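Local coordinates for protein teichoic acid D-alanine hydrolase (Staphylococcus aureus, PDB 5ZH8) that hydrolyses the ester links that hold D-alanine on wall teichoic and lipoteichoic acids of the cell envelope, affecting methicillin resistance, autolysis and cell-wall structure, at residues 47-52 / 281-286; 184-189 / 193-198; 229-234 / 248-253; 274-279 / 287-292. One frame throughout, in Å; residues are numbered along the deposited sequence.

Interaction 1: 47-52 / 281-286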
loop_
_atom_site.group_PDB
_atom_site.type_symbol
_atom_site.label_atom_id
_atom_site.label_comp_id
_atom_site.label_asym_id
_atom_site.label_seq_id
_atom_site.Cartn_x
_atom_site.Cartn_y
_atom_site.Cartn_z
ATOM N N ASP A 47 -13.279 30.079 -1.611
ATOM C CA ASP A 47 -13.890 30.373 -2.908
ATOM C C ASP A 47 -14.419 29.127 -3.604
ATOM O O ASP A 47 -15.436 29.193 -4.295
ATOM C CB ASP A 47 -12.913 31.125 -3.809
ATOM C CG ASP A 47 -12.621 32.528 -3.296
ATOM O OD1 ASP A 47 -12.843 32.784 -2.094
ATOM O OD2 ASP A 47 -12.177 33.388 -4.085
ATOM N N ASN A 48 -13.735 28.002 -3.410
ATOM C CA ASN A 48 -14.159 26.729 -4.002
ATOM C C ASN A 48 -15.541 26.298 -3.533
ATOM O O ASN A 48 -16.394 25.957 -4.354
ATOM C CB ASN A 48 -13.157 25.612 -3.692
ATOM C CG ASN A 48 -11.949 25.645 -4.603
ATOM O OD1 ASN A 48 -12.073 25.785 -5.821
ATOM N ND2 ASN A 48 -10.769 25.501 -4.015
ATOM N N GLU A 49 -15.757 26.309 -2.220
ATOM C CA GLU A 49 -17.039 25.891 -1.666
ATOM C C GLU A 49 -18.125 26.912 -1.981
ATOM O O GLU A 49 -19.254 26.537 -2.289
ATOM C CB GLU A 49 -16.944 25.668 -0.152
ATOM C CG GLU A 49 -16.033 24.525 0.275
ATOM C CD GLU A 49 -15.535 24.678 1.704
ATOM O OE1 GLU A 49 -15.586 25.812 2.251
ATOM O OE2 GLU A 49 -15.099 23.653 2.281
ATOM N N LYS A 50 -17.777 28.176 -1.965
ATOM C CA LYS A 50 -18.737 29.183 -2.314
ATOM C C LYS A 50 -19.312 28.808 -3.636
ATOM O O LYS A 50 -20.500 28.655 -3.753
ATOM C CB LYS A 50 -18.052 30.521 -2.471
ATOM C CG LYS A 50 -18.492 31.596 -1.508
ATOM C CD LYS A 50 -17.287 32.168 -0.792
ATOM C CE LYS A 50 -17.322 33.678 -0.759
ATOM N NZ LYS A 50 -16.348 34.201 0.232
ATOM N N TYR A 51 -18.451 28.640 -4.636
ATOM C CA TYR A 51 -18.899 28.336 -5.990
ATOM C C TYR A 51 -19.750 27.070 -6.052
ATOM O O TYR A 51 -20.815 27.062 -6.669
ATOM C CB TYR A 51 -17.713 28.190 -6.947
ATOM C CG TYR A 51 -18.140 27.618 -8.280
ATOM C CD1 TYR A 51 -18.819 28.403 -9.199
ATOM C CD2 TYR A 51 -17.912 26.277 -8.602
ATOM C CE1 TYR A 51 -19.235 27.886 -10.414
ATOM C CE2 TYR A 51 -18.330 25.756 -9.816
ATOM C CZ TYR A 51 -18.992 26.569 -10.715
ATOM O OH TYR A 51 -19.430 26.072 -11.914
ATOM N N LEU A 52 -19.267 26.002 -5.423
ATOM C CA LEU A 52 -19.926 24.697 -5.489
ATOM C C LEU A 52 -21.283 24.669 -4.798
ATOM O O LEU A 52 -22.226 24.059 -5.304
ATOM C CB LEU A 52 -19.030 23.623 -4.878
ATOM C CG LEU A 52 -17.740 23.369 -5.649
ATOM C CD1 LEU A 52 -16.743 22.643 -4.769
ATOM C CD2 LEU A 52 -18.019 22.591 -6.922
ATOM N N GLN A 281 -7.908 20.893 1.419
ATOM C CA GLN A 281 -6.650 21.543 1.050
ATOM C C GLN A 281 -6.011 20.937 -0.205
ATOM O O GLN A 281 -4.905 21.320 -0.586
ATOM C CB GLN A 281 -5.669 21.449 2.227
ATOM C CG GLN A 281 -4.883 20.141 2.313
ATOM C CD GLN A 281 -4.524 19.737 3.732
ATOM O OE1 GLN A 281 -3.358 19.501 4.044
ATOM N NE2 GLN A 281 -5.531 19.648 4.600
ATOM N N TYR A 282 -6.706 19.995 -0.842
ATOM C CA TYR A 282 -6.133 19.196 -1.931
ATOM C C TYR A 282 -6.758 19.468 -3.301
ATOM O O TYR A 282 -6.792 18.581 -4.161
ATOM C CB TYR A 282 -6.217 17.698 -1.582
ATOM C CG TYR A 282 -4.860 17.063 -1.380
ATOM C CD1 TYR A 282 -4.116 16.614 -2.469
ATOM C CD2 TYR A 282 -4.311 16.934 -0.109
ATOM C CE1 TYR A 282 -2.870 16.044 -2.294
ATOM C CE2 TYR A 282 -3.064 16.365 0.076
ATOM C CZ TYR A 282 -2.347 15.922 -1.020
ATOM O OH TYR A 282 -1.110 15.354 -0.832
ATOM N N TYR A 283 -7.222 20.696 -3.514
ATOM C CA TYR A 283 -7.820 21.072 -4.796
ATOM C C TYR A 283 -6.764 21.076 -5.889
ATOM O O TYR A 283 -5.854 21.901 -5.874
ATOM C CB TYR A 283 -8.506 22.435 -4.705
ATOM C CG TYR A 283 -9.867 22.373 -4.050
ATOM C CD1 TYR A 283 -9.992 22.375 -2.666
ATOM C CD2 TYR A 283 -11.029 22.301 -4.815
ATOM C CE1 TYR A 283 -11.234 22.309 -2.062
ATOM C CE2 TYR A 283 -12.275 22.236 -4.219
ATOM C CZ TYR A 283 -12.370 22.244 -2.839
ATOM O OH TYR A 283 -13.598 22.191 -2.219
ATOM N N GLY A 284 -6.878 20.127 -6.812
ATOM C CA GLY A 284 -5.979 20.032 -7.958
ATOM C C GLY A 284 -5.005 18.870 -7.921
ATOM O O GLY A 284 -4.443 18.513 -8.957
ATOM N N ALA A 285 -4.794 18.285 -6.746
ATOM C CA ALA A 285 -3.857 17.157 -6.585
ATOM C C ALA A 285 -4.509 15.872 -6.056
ATOM O O ALA A 285 -3.807 14.901 -5.757
ATOM C CB ALA A 285 -2.700 17.567 -5.682
ATOM N N GLY A 286 -5.838 15.867 -5.927
ATOM C CA GLY A 286 -6.574 14.632 -5.650
ATOM C C GLY A 286 -7.697 14.697 -4.631
ATOM O O GLY A 286 -7.700 13.927 -3.669
#
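N48 and Y283 form an amide-pi stack that ties helix 47-55, near the start of the modelled chain, to a buried loop of the beta-lactamase-type fold. The two flat groups lie only 10° apart, so the carboxamide rests on the phenol ring like one plate on another. Its nitrogen, ND2, sits over the ring centre, 3.2 Å above the plane of the Y283 ring. The side chains run past each other in opposite directions: the amide end of N48 lies toward Y283 CG, while N48 CB lies toward the phenol end, making a CH-pi contact 3.9 Å from the Y283 ring centroid. In N48, CG stands beside the backbone N and opposite the carbonyl carbon (chi1 -80°), which directs the amide toward the ring, and chi2 of -46° turns it flat against it. Its rotation is fixed from the other end of the amide, because OD1 accepts a hydrogen bond from A232 N at the start of helix 231-240. One polar group thus serves two neighbours, its flat face given to the ring and its oxygen to a helix backbone. F250 meets the Y283 ring from the opposite side of the ring plane. Around the phenol oxygen the contacts are looser and made by aliphatic carbons: E49 CG lies 4.2 Å from Y283 OH, and L52 CD1 comes to 4.1 Å from the same Y283 OH.

Interaction 2: 184-189 / 193-198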
loop_
_atom_site.group_PDB
_atom_site.type_symbol
_atom_site.label_atom_id
_atom_site.label_comp_id
_atom_site.label_asym_id
_atom_site.label_seq_id
_atom_site.Cartn_x
_atom_site.Cartn_y
_atom_site.Cartn_z
ATOM N N LYS A 184 -4.224 18.532 8.925
ATOM C CA LYS A 184 -5.669 18.695 9.104
ATOM C C LYS A 184 -6.010 20.154 9.394
ATOM O O LYS A 184 -7.131 20.600 9.148
ATOM C CB LYS A 184 -6.171 17.806 10.249
ATOM C CG LYS A 184 -5.976 16.315 10.009
ATOM C CD LYS A 184 -6.427 15.506 11.223
ATOM C CE LYS A 184 -6.741 14.061 10.877
ATOM N NZ LYS A 184 -7.192 13.256 12.049
ATOM N N ASP A 185 -5.033 20.884 9.926
ATOM C CA ASP A 185 -5.161 22.313 10.185
ATOM C C ASP A 185 -5.599 23.090 8.946
ATOM O O ASP A 185 -6.428 23.996 9.035
ATOM C CB ASP A 185 -3.822 22.883 10.677
ATOM C CG ASP A 185 -3.392 22.314 12.022
ATOM O OD1 ASP A 185 -4.060 21.387 12.533
ATOM O OD2 ASP A 185 -2.378 22.799 12.565
ATOM N N TYR A 186 -5.043 22.729 7.792
ATOM C CA TYR A 186 -5.246 23.504 6.570
ATOM C C TYR A 186 -6.669 23.343 6.053
ATOM O O TYR A 186 -7.104 22.240 5.732
ATOM C CB TYR A 186 -4.231 23.112 5.492
ATOM C CG TYR A 186 -2.786 23.092 5.961
ATOM C CD1 TYR A 186 -2.336 23.930 6.993
ATOM C CD2 TYR A 186 -1.862 22.242 5.363
ATOM C CE1 TYR A 186 -1.018 23.903 7.414
ATOM C CE2 TYR A 186 -0.539 22.214 5.780
ATOM C CZ TYR A 186 -0.123 23.048 6.802
ATOM O OH TYR A 186 1.186 23.018 7.204
ATOM N N LYS A 187 -7.381 24.462 5.985
ATOM C CA LYS A 187 -8.792 24.476 5.641
ATOM C C LYS A 187 -9.021 24.683 4.157
ATOM O O LYS A 187 -10.141 24.499 3.683
ATOM C CB LYS A 187 -9.503 25.598 6.405
ATOM C CG LYS A 187 -9.305 25.569 7.914
ATOM C CD LYS A 187 -9.798 24.277 8.562
ATOM C CE LYS A 187 -11.312 24.122 8.478
ATOM N NZ LYS A 187 -11.820 22.995 9.317
ATOM N N ASN A 188 -7.979 25.077 3.426
ATOM C CA ASN A 188 -8.136 25.446 2.019
ATOM C C ASN A 188 -6.833 25.354 1.229
ATOM O O ASN A 188 -5.753 25.176 1.804
ATOM C CB ASN A 188 -8.700 26.865 1.924
ATOM C CG ASN A 188 -7.863 27.874 2.678
ATOM O OD1 ASN A 188 -6.663 28.000 2.448
ATOM N ND2 ASN A 188 -8.497 28.601 3.584
ATOM N N LEU A 189 -6.954 25.491 -0.090
ATOM C CA LEU A 189 -5.804 25.455 -0.988
ATOM C C LEU A 189 -4.762 26.499 -0.602
ATOM O O LEU A 189 -3.570 26.212 -0.623
ATOM C CB LEU A 189 -6.254 25.678 -2.433
ATOM C CG LEU A 189 -5.189 25.619 -3.534
ATOM C CD1 LEU A 189 -4.494 24.268 -3.556
ATOM C CD2 LEU A 189 -5.805 25.919 -4.892
ATOM N N VAL A 193 -0.696 25.852 0.104
ATOM C CA VAL A 193 0.367 26.428 -0.734
ATOM C C VAL A 193 1.200 27.463 0.030
ATOM O O VAL A 193 2.382 27.643 -0.264
ATOM C CB VAL A 193 -0.182 27.026 -2.055
ATOM C CG1 VAL A 193 0.928 27.686 -2.872
ATOM C CG2 VAL A 193 -0.883 25.944 -2.863
ATOM N N LYS A 194 0.591 28.135 1.005
ATOM C CA LYS A 194 1.346 29.021 1.891
ATOM C C LYS A 194 2.212 28.221 2.868
ATOM O O LYS A 194 3.233 28.705 3.331
ATOM C CB LYS A 194 0.422 30.014 2.615
ATOM C CG LYS A 194 0.516 31.415 2.019
ATOM C CD LYS A 194 -0.746 32.255 2.159
ATOM C CE LYS A 194 -0.566 33.611 1.469
ATOM N NZ LYS A 194 -1.500 34.681 1.937
ATOM N N ALA A 195 1.804 26.995 3.173
ATOM C CA ALA A 195 2.644 26.080 3.949
ATOM C C ALA A 195 3.850 25.613 3.133
ATOM O O ALA A 195 4.977 25.614 3.634
ATOM C CB ALA A 195 1.834 24.886 4.437
ATOM N N ILE A 196 3.602 25.226 1.879
ATOM C CA ILE A 196 4.650 24.774 0.949
ATOM C C ILE A 196 5.691 25.856 0.682
ATOM O O ILE A 196 6.869 25.571 0.487
ATOM C CB ILE A 196 4.040 24.395 -0.428
ATOM C CG1 ILE A 196 3.223 23.104 -0.337
ATOM C CG2 ILE A 196 5.117 24.246 -1.498
ATOM C CD1 ILE A 196 2.277 22.909 -1.506
ATOM N N GLN A 197 5.239 27.102 0.643
ATOM C CA GLN A 197 6.139 28.228 0.408
ATOM C C GLN A 197 7.118 28.403 1.572
ATOM O O GLN A 197 8.293 28.669 1.346
ATOM C CB GLN A 197 5.344 29.516 0.122
ATOM C CG GLN A 197 6.180 30.693 -0.353
ATOM C CD GLN A 197 6.847 31.469 0.762
ATOM O OE1 GLN A 197 6.341 31.533 1.878
ATOM N NE2 GLN A 197 7.989 32.070 0.458
ATOM N N LYS A 198 6.637 28.237 2.804
ATOM C CA LYS A 198 7.501 28.298 3.984
ATOM C C LYS A 198 8.567 27.188 3.973
ATOM O O LYS A 198 9.741 27.450 4.252
ATOM C CB LYS A 198 6.670 28.251 5.279
ATOM C CG LYS A 198 7.444 28.566 6.552
ATOM C CD LYS A 198 7.896 30.017 6.618
ATOM C CE LYS A 198 8.448 30.352 7.996
ATOM N NZ LYS A 198 8.938 31.756 8.112
#
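The phenol end of Y186 rests on the methyl group of A195, where the loop leading into helix 189-199 folds back beside the helix it starts. This is an N-capped helix start within the beta-lactamase-type domain. The A195 methyl meets the ring obliquely, with Y186 CZ 3.6 Å from A195 CB. Within the first turns of the helix, L189 and V193, four residues apart, lie side by side and point the same way, with L189 CD1 4.0 Å from V193 CG2. In L189, CG lies opposite the backbone N (chi1 -178°), and this carries its CD1 methyl toward V193. The pair faces helix 213-227, where L189 packs on A220 and E224, and V193 on V218 and K221. Further out, the entry to the helix is organised by polar bonds. N188 occupies the N-cap, and its OD1 accepts from Q191 N, while Q191 OE1 accepts from K187 N; side chain and backbone therefore bind the loop and the first turn to each other in both directions. Y186 also touches Y180 and Q281. An i to i+4 backbone bond near the helix start joins the two segments: V193 N donates to L189 O at 3.0 Å, nearly straight at 164°.

Interaction 3: 229-234 / 248-253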
loop_
_atom_site.group_PDB
_atom_site.type_symbol
_atom_site.label_atom_id
_atom_site.label_comp_id
_atom_site.label_asym_id
_atom_site.label_seq_id
_atom_site.Cartn_x
_atom_site.Cartn_y
_atom_site.Cartn_z
ATOM N N LYS A 229 -10.573 33.175 -10.154
ATOM C CA LYS A 229 -11.729 32.317 -9.928
ATOM C C LYS A 229 -11.287 31.022 -9.298
ATOM O O LYS A 229 -10.156 30.592 -9.483
ATOM C CB LYS A 229 -12.460 32.031 -11.240
ATOM C CG LYS A 229 -13.118 33.258 -11.845
ATOM C CD LYS A 229 -14.114 32.885 -12.937
ATOM C CE LYS A 229 -14.975 34.079 -13.328
ATOM N NZ LYS A 229 -15.762 34.627 -12.178
ATOM N N SER A 230 -12.194 30.398 -8.555
ATOM C CA SER A 230 -11.878 29.162 -7.854
ATOM C C SER A 230 -11.494 28.050 -8.829
ATOM O O SER A 230 -11.915 28.053 -9.987
ATOM C CB SER A 230 -13.061 28.721 -6.995
ATOM O OG SER A 230 -14.096 28.159 -7.788
ATOM N N TYR A 231 -10.688 27.110 -8.347
ATOM C CA TYR A 231 -10.310 25.936 -9.118
ATOM C C TYR A 231 -11.556 25.181 -9.572
ATOM O O TYR A 231 -11.660 24.791 -10.734
ATOM C CB TYR A 231 -9.416 25.011 -8.281
ATOM C CG TYR A 231 -8.961 23.766 -9.017
ATOM C CD1 TYR A 231 -9.738 22.613 -9.017
ATOM C CD2 TYR A 231 -7.756 23.742 -9.714
ATOM C CE1 TYR A 231 -9.329 21.468 -9.685
ATOM C CE2 TYR A 231 -7.338 22.607 -10.384
ATOM C CZ TYR A 231 -8.129 21.469 -10.368
ATOM O OH TYR A 231 -7.730 20.329 -11.041
ATOM N N ALA A 232 -12.495 24.988 -8.650
ATOM C CA ALA A 232 -13.751 24.284 -8.928
ATOM C C ALA A 232 -14.516 24.916 -10.081
ATOM O O ALA A 232 -15.071 24.220 -10.925
ATOM C CB ALA A 232 -14.628 24.258 -7.674
ATOM N N GLU A 233 -14.548 26.240 -10.103
ATOM C CA GLU A 233 -15.216 26.967 -11.168
ATOM C C GLU A 233 -14.466 26.803 -12.485
ATOM O O GLU A 233 -15.079 26.547 -13.521
ATOM C CB GLU A 233 -15.325 28.446 -10.808
ATOM C CG GLU A 233 -16.177 29.252 -11.773
ATOM C CD GLU A 233 -16.531 30.623 -11.245
ATOM O OE1 GLU A 233 -16.143 30.962 -10.098
ATOM O OE2 GLU A 233 -17.189 31.373 -11.993
ATOM N N ASN A 234 -13.144 26.948 -12.444
ATOM C CA ASN A 234 -12.337 26.773 -13.638
ATOM C C ASN A 234 -12.521 25.368 -14.201
ATOM O O ASN A 234 -12.670 25.205 -15.413
ATOM C CB ASN A 234 -10.857 27.060 -13.360
ATOM C CG ASN A 234 -10.535 28.554 -13.321
ATOM O OD1 ASN A 234 -9.948 29.051 -12.362
ATOM N ND2 ASN A 234 -10.888 29.269 -14.387
ATOM N N THR A 248 -19.018 13.198 -12.086
ATOM C CA THR A 248 -17.712 13.558 -11.571
ATOM C C THR A 248 -17.914 14.732 -10.629
ATOM O O THR A 248 -18.619 15.690 -10.970
ATOM C CB THR A 248 -16.787 14.006 -12.711
ATOM O OG1 THR A 248 -16.544 12.904 -13.594
ATOM C CG2 THR A 248 -15.463 14.547 -12.172
ATOM N N ALA A 249 -17.307 14.673 -9.450
ATOM C CA ALA A 249 -17.576 15.679 -8.431
ATOM C C ALA A 249 -16.438 15.856 -7.443
ATOM O O ALA A 249 -15.628 14.958 -7.232
ATOM C CB ALA A 249 -18.867 15.348 -7.692
ATOM N N PHE A 250 -16.385 17.045 -6.856
ATOM C CA PHE A 250 -15.489 17.322 -5.747
ATOM C C PHE A 250 -16.066 16.669 -4.499
ATOM O O PHE A 250 -17.275 16.509 -4.376
ATOM C CB PHE A 250 -15.308 18.834 -5.550
ATOM C CG PHE A 250 -14.475 19.489 -6.618
ATOM C CD1 PHE A 250 -13.093 19.495 -6.526
ATOM C CD2 PHE A 250 -15.070 20.089 -7.715
ATOM C CE1 PHE A 250 -12.314 20.088 -7.504
ATOM C CE2 PHE A 250 -14.301 20.687 -8.699
ATOM C CZ PHE A 250 -12.919 20.686 -8.596
ATOM N N TYR A 251 -15.180 16.297 -3.582
ATOM C CA TYR A 251 -15.514 15.462 -2.420
ATOM C C TYR A 251 -16.769 15.850 -1.619
ATOM O O TYR A 251 -17.454 14.971 -1.094
ATOM C CB TYR A 251 -14.311 15.400 -1.470
ATOM C CG TYR A 251 -14.103 16.655 -0.645
ATOM C CD1 TYR A 251 -13.487 17.781 -1.192
ATOM C CD2 TYR A 251 -14.524 16.719 0.680
ATOM C CE1 TYR A 251 -13.300 18.932 -0.440
ATOM C CE2 TYR A 251 -14.338 17.865 1.443
ATOM C CZ TYR A 251 -13.728 18.968 0.877
ATOM O OH TYR A 251 -13.539 20.105 1.635
ATOM N N ASP A 252 -17.067 17.145 -1.516
ATOM C CA ASP A 252 -18.131 17.609 -0.626
ATOM C C ASP A 252 -19.412 18.062 -1.332
ATOM O O ASP A 252 -20.306 18.620 -0.694
ATOM C CB ASP A 252 -17.609 18.733 0.280
ATOM C CG ASP A 252 -18.381 18.840 1.597
ATOM O OD1 ASP A 252 -18.875 17.807 2.108
ATOM O OD2 ASP A 252 -18.502 19.970 2.123
ATOM N N GLU A 253 -19.524 17.817 -2.634
ATOM C CA GLU A 253 -20.739 18.177 -3.361
ATOM C C GLU A 253 -21.907 17.285 -2.919
ATOM O O GLU A 253 -21.784 16.061 -2.874
ATOM C CB GLU A 253 -20.513 18.103 -4.874
ATOM C CG GLU A 253 -19.449 19.068 -5.380
ATOM C CD GLU A 253 -19.441 19.207 -6.895
ATOM O OE1 GLU A 253 -20.445 19.677 -7.478
ATOM O OE2 GLU A 253 -18.415 18.865 -7.512
#
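E253 OE2 is gripped by two groups: F250 N, which donates to E253 OE2 over 2.8 Å, and the hydroxyl of Y236. The backbone N-H approaches on the anti side of the carboxylate, 18° out of its plane. Together with the type I turn from F250 to E253, this bond ties down the backbone from which the F250 ring reaches the start of helix 231-240. There the rings of Y231 and F250 meet edge to edge, Y231 CD1 lying 3.7 Å from F250 CZ, with the two side chains crossing at about a right angle. With chi1 at -179°, the Y231 ring swings out to F250, while its phenol oxygen is held by T133 and S132. A232 approaches the F250 ring obliquely, its CB 3.7 Å from F250 CE2. The start of the helix is itself capped, S230 OG accepting from E233 N at 3.0 Å. The contact thus wedges an aromatic ring from strand 248-250, an outer strand of a three-stranded sheet, against the first turn of helix 231-240, with helix 129-142 packing on Y231 and F250 and helix 47-55 on Y231.

Interaction 4: 274-279 / 287-292; sequences LRPNIL and NLYMTP
L279 and N287 slide past each other in opposite directions, while the side chain of Y289 crosses that of L279 at about a right angle, so two side chains of one strand region take hold of a single leucine in different ways. At the first, CB of L279 meets CB of N287 at 3.7 Å. N287 CG sits between the backbone N and the carbonyl carbon (chi1 70°), a turn that brings the amide back to the L279 backbone: N287 ND2 donates to L279 O at 2.9 Å, with an N-H...O angle of 149°. This bond is somewhat bent, and the donor is tilted 16° from the carbonyl plane. At the second, the methyl CD1 of L279 lies at the rim of the phenol ring, near its plane and 4.1 Å from Y289 CE1. P276 adds its CG, 3.7 Å from Y289 OH. Polar and apolar contacts thus close the returning loop with no backbone-to-backbone hydrogen bond between the segments. Strand 288-290 itself is the middle of a three-stranded antiparallel sheet, flanked by strands 123-124 and 248-250, and L279 packs with F346 of strand 340-346 in the large sheet.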
loop_
_atom_site.group_PDB
_atom_site.type_symbol
_atom_site.label_atom_id
_atom_site.label_comp_id
_atom_site.label_asym_id
_atom_site.label_seq_id
_atom_site.Cartn_x
_atom_site.Cartn_y
_atom_site.Cartn_z
ATOM N N LEU A 274 -10.654 4.185 5.564
ATOM C CA LEU A 274 -9.722 5.303 5.643
ATOM C C LEU A 274 -10.440 6.586 5.224
ATOM O O LEU A 274 -10.563 6.876 4.026
ATOM C CB LEU A 274 -8.526 5.073 4.709
ATOM C CG LEU A 274 -7.597 3.889 4.966
ATOM C CD1 LEU A 274 -6.424 3.972 4.015
ATOM C CD2 LEU A 274 -7.125 3.852 6.409
ATOM N N ARG A 275 -10.900 7.355 6.211
ATOM C CA ARG A 275 -11.682 8.561 5.963
ATOM C C ARG A 275 -10.789 9.684 5.465
ATOM O O ARG A 275 -9.812 10.031 6.131
ATOM C CB ARG A 275 -12.399 9.003 7.243
ATOM C CG ARG A 275 -13.472 10.069 7.051
ATOM C CD ARG A 275 -14.440 10.081 8.242
ATOM N NE ARG A 275 -15.522 11.049 8.062
ATOM C CZ ARG A 275 -15.441 12.356 8.332
ATOM N NH1 ARG A 275 -14.322 12.889 8.824
ATOM N NH2 ARG A 275 -16.495 13.143 8.116
ATOM N N PRO A 276 -11.105 10.245 4.277
ATOM C CA PRO A 276 -10.382 11.430 3.824
ATOM C C PRO A 276 -10.597 12.601 4.782
ATOM O O PRO A 276 -11.739 12.961 5.079
ATOM C CB PRO A 276 -10.997 11.718 2.455
ATOM C CG PRO A 276 -11.541 10.415 1.994
ATOM C CD PRO A 276 -12.030 9.745 3.243
ATOM N N ASN A 277 -9.493 13.164 5.267
ATOM C CA ASN A 277 -9.514 14.201 6.294
ATOM C C ASN A 277 -8.806 15.500 5.868
ATOM O O ASN A 277 -8.690 16.428 6.675
ATOM C CB ASN A 277 -8.878 13.654 7.580
ATOM C CG ASN A 277 -7.475 13.106 7.361
ATOM O OD1 ASN A 277 -6.995 13.000 6.233
ATOM N ND2 ASN A 277 -6.802 12.782 8.446
ATOM N N ILE A 278 -8.348 15.562 4.616
ATOM C CA ILE A 278 -7.525 16.676 4.136
ATOM C C ILE A 278 -7.902 17.172 2.730
ATOM O O ILE A 278 -7.171 17.955 2.124
ATOM C CB ILE A 278 -6.029 16.281 4.126
ATOM C CG1 ILE A 278 -5.802 15.029 3.269
ATOM C CG2 ILE A 278 -5.529 16.062 5.544
ATOM C CD1 ILE A 278 -4.344 14.678 3.048
ATOM N N LEU A 279 -9.046 16.735 2.216
ATOM C CA LEU A 279 -9.413 17.012 0.831
ATOM C C LEU A 279 -9.820 18.473 0.610
ATOM O O LEU A 279 -9.866 18.944 -0.533
ATOM C CB LEU A 279 -10.520 16.058 0.381
ATOM C CG LEU A 279 -10.210 14.552 0.453
ATOM C CD1 LEU A 279 -11.360 13.766 -0.153
ATOM C CD2 LEU A 279 -8.900 14.224 -0.248
ATOM N N ASN A 287 -8.666 15.584 -4.855
ATOM C CA ASN A 287 -9.903 15.602 -4.065
ATOM C C ASN A 287 -11.134 15.478 -4.964
ATOM O O ASN A 287 -12.224 15.914 -4.591
ATOM C CB ASN A 287 -9.985 16.862 -3.192
ATOM C CG ASN A 287 -10.199 18.133 -3.997
ATOM O OD1 ASN A 287 -10.048 18.150 -5.220
ATOM N ND2 ASN A 287 -10.557 19.210 -3.304
ATOM N N LEU A 288 -10.957 14.862 -6.133
ATOM C CA LEU A 288 -12.043 14.679 -7.091
ATOM C C LEU A 288 -12.485 13.223 -7.136
ATOM O O LEU A 288 -11.658 12.317 -7.057
ATOM C CB LEU A 288 -11.594 15.103 -8.482
ATOM C CG LEU A 288 -12.688 15.276 -9.533
ATOM C CD1 LEU A 288 -13.434 16.593 -9.334
ATOM C CD2 LEU A 288 -12.059 15.202 -10.914
ATOM N N TYR A 289 -13.796 13.017 -7.276
ATOM C CA TYR A 289 -14.394 11.692 -7.398
ATOM C C TYR A 289 -14.999 11.521 -8.789
ATOM O O TYR A 289 -15.711 12.397 -9.263
ATOM C CB TYR A 289 -15.483 11.504 -6.340
ATOM C CG TYR A 289 -14.968 11.298 -4.935
ATOM C CD1 TYR A 289 -14.391 12.338 -4.218
ATOM C CD2 TYR A 289 -15.069 10.054 -4.318
ATOM C CE1 TYR A 289 -13.927 12.144 -2.923
ATOM C CE2 TYR A 289 -14.607 9.847 -3.027
ATOM C CZ TYR A 289 -14.036 10.890 -2.334
ATOM O OH TYR A 289 -13.571 10.682 -1.056
ATOM N N MET A 290 -14.723 10.392 -9.432
ATOM C CA MET A 290 -15.205 10.121 -10.790
ATOM C C MET A 290 -15.734 8.707 -10.905
ATOM O O MET A 290 -15.160 7.784 -10.336
ATOM C CB MET A 290 -14.066 10.224 -11.815
ATOM C CG MET A 290 -13.521 11.602 -12.082
ATOM S SD MET A 290 -12.378 11.580 -13.495
ATOM C CE MET A 290 -13.526 11.925 -14.824
ATOM N N THR A 291 -16.800 8.537 -11.683
ATOM C CA THR A 291 -17.143 7.225 -12.212
ATOM C C THR A 291 -16.116 6.896 -13.285
ATOM O O THR A 291 -15.685 7.786 -14.014
ATOM C CB THR A 291 -18.551 7.181 -12.842
ATOM O OG1 THR A 291 -18.662 8.170 -13.866
ATOM C CG2 THR A 291 -19.622 7.433 -11.798
ATOM N N PRO A 292 -15.702 5.622 -13.378
ATOM C CA PRO A 292 -14.821 5.187 -14.475
ATOM C C PRO A 292 -15.315 5.588 -15.871
ATOM O O PRO A 292 -14.508 5.924 -16.729
ATOM C CB PRO A 292 -14.814 3.662 -14.326
ATOM C CG PRO A 292 -15.015 3.441 -12.869
ATOM C CD PRO A 292 -15.910 4.552 -12.384
#

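Overall arrangement
Interactions 1 and 3 are immediate neighbours, their centres 5 Å apart, and meet where N48 bonds A232 at the start of helix 231-240. Interaction 4 lies about 12 Å from each, joined to interaction 3 by the pairing of strands 248-250 and 288-290. Interaction 2 is peripheral, its centre 13 Å from interaction 1 and 18 Å from interactions 3 and 4, but it touches interaction 1 through Q281 and Y283. Along the chain, interactions 2 and 3 close in turn between the segments of interaction 1, whose second segment, 281-286, falls between those of interaction 4. The N-terminal helix is thereby fastened to a loop and small sheet of the beta-lactamase-type domain, illustrating how sequence-distant segments converge on one core.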